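Local coordinates for sulfate adenylyltransferase (Allochromatium vinosum, PDB 4DNX), which catalyses the adenylyl transfer between ATP and sulfate that yields adenosine 5'-phosphosulfate and diphosphate, at residues S67-V81 and L270-Y282. Numbering follows the deposited sequence.
Sequences SAQSMTLTDGRFFPV and LYAGPREAVLHAY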
loop_
_atom_site.group_PDB
_atom_site.type_symbol
_atom_site.label_atom_id
_atom_site.label_comp_id
_atom_site.label_asym_id
_atom_site.label_seq_id
_atom_site.Cartn_x
_atom_site.Cartn_y
_atom_site.Cartn_z
ATOM N N SER A 67 -22.951 -18.318 14.344
ATOM C CA SER A 67 -21.562 -17.826 14.571
ATOM C C SER A 67 -21.338 -17.473 16.069
ATOM O O SER A 67 -20.328 -17.882 16.710
ATOM C CB SER A 67 -21.309 -16.593 13.675
ATOM O OG SER A 67 -19.942 -16.255 13.809
ATOM N N ALA A 68 -22.298 -16.729 16.645
ATOM C CA ALA A 68 -22.210 -16.323 18.037
ATOM C C ALA A 68 -22.114 -17.537 18.958
ATOM O O ALA A 68 -21.298 -17.565 19.877
ATOM C CB ALA A 68 -23.437 -15.455 18.428
ATOM N N GLN A 69 -22.942 -18.559 18.734
ATOM C CA GLN A 69 -23.038 -19.616 19.718
ATOM C C GLN A 69 -22.045 -20.743 19.495
ATOM O O GLN A 69 -21.714 -21.466 20.454
ATOM C CB GLN A 69 -24.454 -20.214 19.748
ATOM C CG GLN A 69 -25.526 -19.230 20.152
ATOM C CD GLN A 69 -26.888 -19.809 19.982
ATOM O OE1 GLN A 69 -27.438 -20.424 20.898
ATOM N NE2 GLN A 69 -27.462 -19.607 18.815
ATOM N N SER A 70 -21.626 -20.929 18.240
ATOM C CA SER A 70 -20.879 -22.153 17.879
ATOM C C SER A 70 -19.655 -21.920 16.957
ATOM O O SER A 70 -18.956 -22.885 16.569
ATOM C CB SER A 70 -21.827 -23.202 17.262
ATOM O OG SER A 70 -22.207 -22.808 15.950
ATOM N N MET A 71 -19.402 -20.651 16.625
ATOM C CA MET A 71 -18.346 -20.248 15.698
ATOM C C MET A 71 -18.476 -20.885 14.327
ATOM O O MET A 71 -17.485 -21.057 13.632
ATOM C CB MET A 71 -16.943 -20.479 16.302
ATOM C CG MET A 71 -16.717 -19.875 17.690
ATOM S SD MET A 71 -14.964 -20.250 18.135
ATOM C CE MET A 71 -15.024 -20.528 19.884
ATOM N N THR A 72 -19.703 -21.193 13.915
ATOM C CA THR A 72 -19.960 -21.660 12.544
ATOM C C THR A 72 -21.143 -20.926 11.928
ATOM O O THR A 72 -22.051 -20.476 12.633
ATOM C CB THR A 72 -20.260 -23.191 12.471
ATOM O OG1 THR A 72 -21.486 -23.480 13.174
ATOM C CG2 THR A 72 -19.136 -24.013 13.059
ATOM N N LEU A 73 -21.144 -20.843 10.605
ATOM C CA LEU A 73 -22.332 -20.464 9.850
ATOM C C LEU A 73 -23.338 -21.632 9.752
ATOM O O LEU A 73 -23.029 -22.799 10.074
ATOM C CB LEU A 73 -21.906 -19.981 8.463
ATOM C CG LEU A 73 -20.837 -18.853 8.505
ATOM C CD1 LEU A 73 -20.571 -18.369 7.111
ATOM C CD2 LEU A 73 -21.292 -17.707 9.395
ATOM N N THR A 74 -24.581 -21.337 9.352
ATOM C CA THR A 74 -25.582 -22.432 9.204
ATOM C C THR A 74 -25.166 -23.546 8.236
ATOM O O THR A 74 -25.538 -24.699 8.437
ATOM C CB THR A 74 -26.996 -21.927 8.789
ATOM O OG1 THR A 74 -26.900 -21.158 7.581
ATOM C CG2 THR A 74 -27.615 -21.097 9.916
ATOM N N ASP A 75 -24.358 -23.202 7.219
ATOM C CA ASP A 75 -23.875 -24.216 6.281
ATOM C C ASP A 75 -22.642 -24.971 6.760
ATOM O O ASP A 75 -22.143 -25.871 6.073
ATOM C CB ASP A 75 -23.688 -23.624 4.869
ATOM C CG ASP A 75 -22.447 -22.755 4.722
ATOM O OD1 ASP A 75 -21.786 -22.322 5.713
ATOM O OD2 ASP A 75 -22.133 -22.460 3.541
ATOM N N GLY A 76 -22.157 -24.631 7.947
ATOM C CA GLY A 76 -21.060 -25.369 8.537
ATOM C C GLY A 76 -19.687 -24.750 8.406
ATOM O O GLY A 76 -18.755 -25.233 9.052
ATOM N N ARG A 77 -19.536 -23.686 7.612
ATOM C CA ARG A 77 -18.227 -22.971 7.528
ATOM C C ARG A 77 -17.818 -22.388 8.896
ATOM O O ARG A 77 -18.662 -21.842 9.605
ATOM C CB ARG A 77 -18.268 -21.814 6.497
ATOM C CG ARG A 77 -18.252 -22.243 5.028
ATOM C CD ARG A 77 -18.469 -21.048 4.067
ATOM N NE ARG A 77 -19.833 -20.534 4.210
ATOM C CZ ARG A 77 -20.263 -19.345 3.788
ATOM N NH1 ARG A 77 -19.449 -18.503 3.175
ATOM N NH2 ARG A 77 -21.528 -19.001 3.985
ATOM N N PHE A 78 -16.540 -22.499 9.264
ATOM C CA PHE A 78 -16.030 -21.870 10.471
ATOM C C PHE A 78 -15.921 -20.334 10.298
ATOM O O PHE A 78 -15.301 -19.834 9.345
ATOM C CB PHE A 78 -14.656 -22.453 10.802
ATOM C CG PHE A 78 -13.994 -21.810 11.974
ATOM C CD1 PHE A 78 -14.538 -21.934 13.267
ATOM C CD2 PHE A 78 -12.806 -21.074 11.804
ATOM C CE1 PHE A 78 -13.902 -21.299 14.382
ATOM C CE2 PHE A 78 -12.190 -20.464 12.913
ATOM C CZ PHE A 78 -12.744 -20.574 14.184
ATOM N N PHE A 79 -16.511 -19.599 11.242
ATOM C CA PHE A 79 -16.283 -18.164 11.385
ATOM C C PHE A 79 -16.641 -17.674 12.802
ATOM O O PHE A 79 -17.755 -17.887 13.273
ATOM C CB PHE A 79 -16.984 -17.343 10.308
ATOM C CG PHE A 79 -16.408 -15.956 10.184
ATOM C CD1 PHE A 79 -15.231 -15.727 9.434
ATOM C CD2 PHE A 79 -16.955 -14.887 10.923
ATOM C CE1 PHE A 79 -14.655 -14.484 9.357
ATOM C CE2 PHE A 79 -16.374 -13.610 10.867
ATOM C CZ PHE A 79 -15.212 -13.389 10.054
ATOM N N PRO A 80 -15.691 -17.040 13.497
ATOM C CA PRO A 80 -15.825 -16.883 14.944
ATOM C C PRO A 80 -16.710 -15.792 15.504
ATOM O O PRO A 80 -17.037 -15.878 16.681
ATOM C CB PRO A 80 -14.374 -16.674 15.428
ATOM C CG PRO A 80 -13.635 -16.193 14.289
ATOM C CD PRO A 80 -14.343 -16.652 13.018
ATOM N N VAL A 81 -17.062 -14.773 14.732
ATOM C CA VAL A 81 -17.985 -13.719 15.216
ATOM C C VAL A 81 -19.020 -13.352 14.152
ATOM O O VAL A 81 -18.776 -13.465 12.968
ATOM C CB VAL A 81 -17.231 -12.409 15.661
ATOM C CG1 VAL A 81 -16.183 -12.734 16.745
ATOM C CG2 VAL A 81 -16.622 -11.700 14.456
ATOM N N LEU A 270 -13.241 -5.169 19.246
ATOM C CA LEU A 270 -14.435 -5.668 19.944
ATOM C C LEU A 270 -14.315 -5.705 21.472
ATOM O O LEU A 270 -15.320 -5.814 22.199
ATOM C CB LEU A 270 -14.804 -7.074 19.441
ATOM C CG LEU A 270 -15.048 -7.244 17.940
ATOM C CD1 LEU A 270 -15.183 -8.701 17.592
ATOM C CD2 LEU A 270 -16.351 -6.511 17.532
ATOM N N TYR A 271 -13.081 -5.644 21.962
ATOM C CA TYR A 271 -12.805 -5.837 23.382
ATOM C C TYR A 271 -13.377 -7.164 23.913
ATOM O O TYR A 271 -13.792 -7.227 25.060
ATOM C CB TYR A 271 -13.342 -4.667 24.229
ATOM C CG TYR A 271 -12.820 -3.290 23.835
ATOM C CD1 TYR A 271 -11.636 -2.786 24.375
ATOM C CD2 TYR A 271 -13.543 -2.483 22.955
ATOM C CE1 TYR A 271 -11.167 -1.497 24.015
ATOM C CE2 TYR A 271 -13.084 -1.224 22.582
ATOM C CZ TYR A 271 -11.905 -0.738 23.109
ATOM O OH TYR A 271 -11.490 0.521 22.731
ATOM N N ALA A 272 -13.358 -8.214 23.093
ATOM C CA ALA A 272 -14.054 -9.477 23.405
ATOM C C ALA A 272 -13.126 -10.600 23.856
ATOM O O ALA A 272 -13.524 -11.779 23.951
ATOM C CB ALA A 272 -14.925 -9.904 22.190
ATOM N N GLY A 273 -11.884 -10.238 24.172
ATOM C CA GLY A 273 -10.961 -11.190 24.834
ATOM C C GLY A 273 -10.820 -12.482 24.052
ATOM O O GLY A 273 -10.505 -12.431 22.842
ATOM N N PRO A 274 -11.047 -13.620 24.713
ATOM C CA PRO A 274 -10.842 -14.925 24.072
ATOM C C PRO A 274 -11.592 -15.071 22.748
ATOM O O PRO A 274 -11.032 -15.587 21.765
ATOM C CB PRO A 274 -11.347 -15.926 25.095
ATOM C CG PRO A 274 -11.315 -15.210 26.432
ATOM C CD PRO A 274 -11.371 -13.735 26.155
ATOM N N ARG A 275 -12.855 -14.642 22.678
ATOM C CA ARG A 275 -13.502 -14.712 21.353
ATOM C C ARG A 275 -12.822 -13.879 20.231
ATOM O O ARG A 275 -12.774 -14.313 19.062
ATOM C CB ARG A 275 -14.976 -14.370 21.424
ATOM C CG ARG A 275 -15.699 -14.596 20.070
ATOM C CD ARG A 275 -15.794 -16.123 19.669
ATOM N NE ARG A 275 -16.707 -16.822 20.543
ATOM C CZ ARG A 275 -17.989 -17.074 20.240
ATOM N NH1 ARG A 275 -18.478 -16.775 19.049
ATOM N NH2 ARG A 275 -18.760 -17.656 21.123
ATOM N N GLU A 276 -12.296 -12.704 20.577
ATOM C CA GLU A 276 -11.646 -11.860 19.608
ATOM C C GLU A 276 -10.289 -12.458 19.221
ATOM O O GLU A 276 -9.862 -12.309 18.078
ATOM C CB GLU A 276 -11.494 -10.437 20.144
ATOM C CG GLU A 276 -10.981 -9.465 19.119
ATOM C CD GLU A 276 -11.244 -8.024 19.495
ATOM O OE1 GLU A 276 -11.428 -7.799 20.710
ATOM O OE2 GLU A 276 -11.254 -7.155 18.583
ATOM N N ALA A 277 -9.651 -13.171 20.171
ATOM C CA ALA A 277 -8.374 -13.834 19.886
ATOM C C ALA A 277 -8.558 -14.878 18.773
ATOM O O ALA A 277 -7.673 -15.040 17.920
ATOM C CB ALA A 277 -7.774 -14.475 21.170
ATOM N N VAL A 278 -9.699 -15.580 18.761
ATOM C CA VAL A 278 -9.960 -16.533 17.681
ATOM C C VAL A 278 -10.117 -15.809 16.326
ATOM O O VAL A 278 -9.617 -16.296 15.273
ATOM C CB VAL A 278 -11.201 -17.414 17.985
ATOM C CG1 VAL A 278 -11.430 -18.401 16.848
ATOM C CG2 VAL A 278 -10.955 -18.155 19.335
ATOM N N LEU A 279 -10.839 -14.692 16.340
ATOM C CA LEU A 279 -10.956 -13.877 15.124
ATOM C C LEU A 279 -9.575 -13.421 14.616
ATOM O O LEU A 279 -9.280 -13.513 13.403
ATOM C CB LEU A 279 -11.846 -12.664 15.401
ATOM C CG LEU A 279 -12.092 -11.813 14.162
ATOM C CD1 LEU A 279 -12.864 -12.633 13.089
ATOM C CD2 LEU A 279 -12.883 -10.536 14.575
ATOM N N HIS A 280 -8.731 -12.938 15.549
ATOM C CA HIS A 280 -7.330 -12.557 15.243
ATOM C C HIS A 280 -6.550 -13.680 14.594
ATOM O O HIS A 280 -5.890 -13.434 13.594
ATOM C CB HIS A 280 -6.609 -12.136 16.509
ATOM C CG HIS A 280 -7.029 -10.805 17.043
ATOM N ND1 HIS A 280 -6.603 -10.352 18.283
ATOM C CD2 HIS A 280 -7.826 -9.838 16.532
ATOM C CE1 HIS A 280 -7.118 -9.147 18.498
ATOM N NE2 HIS A 280 -7.858 -8.810 17.449
ATOM N N ALA A 281 -6.645 -14.896 15.140
ATOM C CA ALA A 281 -5.965 -16.060 14.550
ATOM C C ALA A 281 -6.489 -16.341 13.139
ATOM O O ALA A 281 -5.715 -16.600 12.189
ATOM C CB ALA A 281 -6.073 -17.292 15.473
ATOM N N TYR A 282 -7.802 -16.220 12.982
ATOM C CA TYR A 282 -8.428 -16.477 11.688
ATOM C C TYR A 282 -7.858 -15.560 10.596
ATOM O O TYR A 282 -7.383 -16.058 9.540
ATOM C CB TYR A 282 -9.916 -16.240 11.849
ATOM C CG TYR A 282 -10.742 -16.585 10.612
ATOM C CD1 TYR A 282 -10.759 -15.729 9.506
ATOM C CD2 TYR A 282 -11.503 -17.733 10.592
ATOM C CE1 TYR A 282 -11.515 -16.078 8.347
ATOM C CE2 TYR A 282 -12.274 -18.097 9.483
ATOM C CZ TYR A 282 -12.264 -17.254 8.361
ATOM O OH TYR A 282 -13.008 -17.632 7.262
HETATM O O HOH W 1 -14.249 -20.269 6.910
#
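Arg275 leaves helix 274-287 with CG opposite the backbone N (chi1 -173°), then bends twice, at chi2 and chi3, which brings its guanidinium to the backbone carbonyls at the C-terminal end of helix 61-70 and to that of Pro80. There NH1 and NH2 both donate to one atom, Ala68 O, the NH2 bond being the shorter at 2.8 Å. NH1 also reaches Pro80 O at 2.9 Å in a nearly straight bond, plus a weak one to Ser67 O. Ala68 O and Pro80 O lie close to the guanidinium plane, while Met71 CG lies over one face, offset toward the rim. With an alanine here, the carbonyls of Ala68 and Pro80 would probably lose these donors and Met71 the flat group it packs on. The arginine thus ties the PUA-like region to the ATP-sulfurylase region, whose Rossmann-like fold includes this helix. Farther along the helix the join turns apolar: Val278 CG1 meets Pro80 CB and the edge of the Phe78 ring, and Pro80 CG sits 3.6 Å from Leu279 CA. Phe79 sends its edge into the face of Tyr282, a T-shaped pair with centroids 4.9 Å apart. The Tyr282 hydroxyl bonds to Ser53 O, and a water donates to both that hydroxyl and Phe78 O.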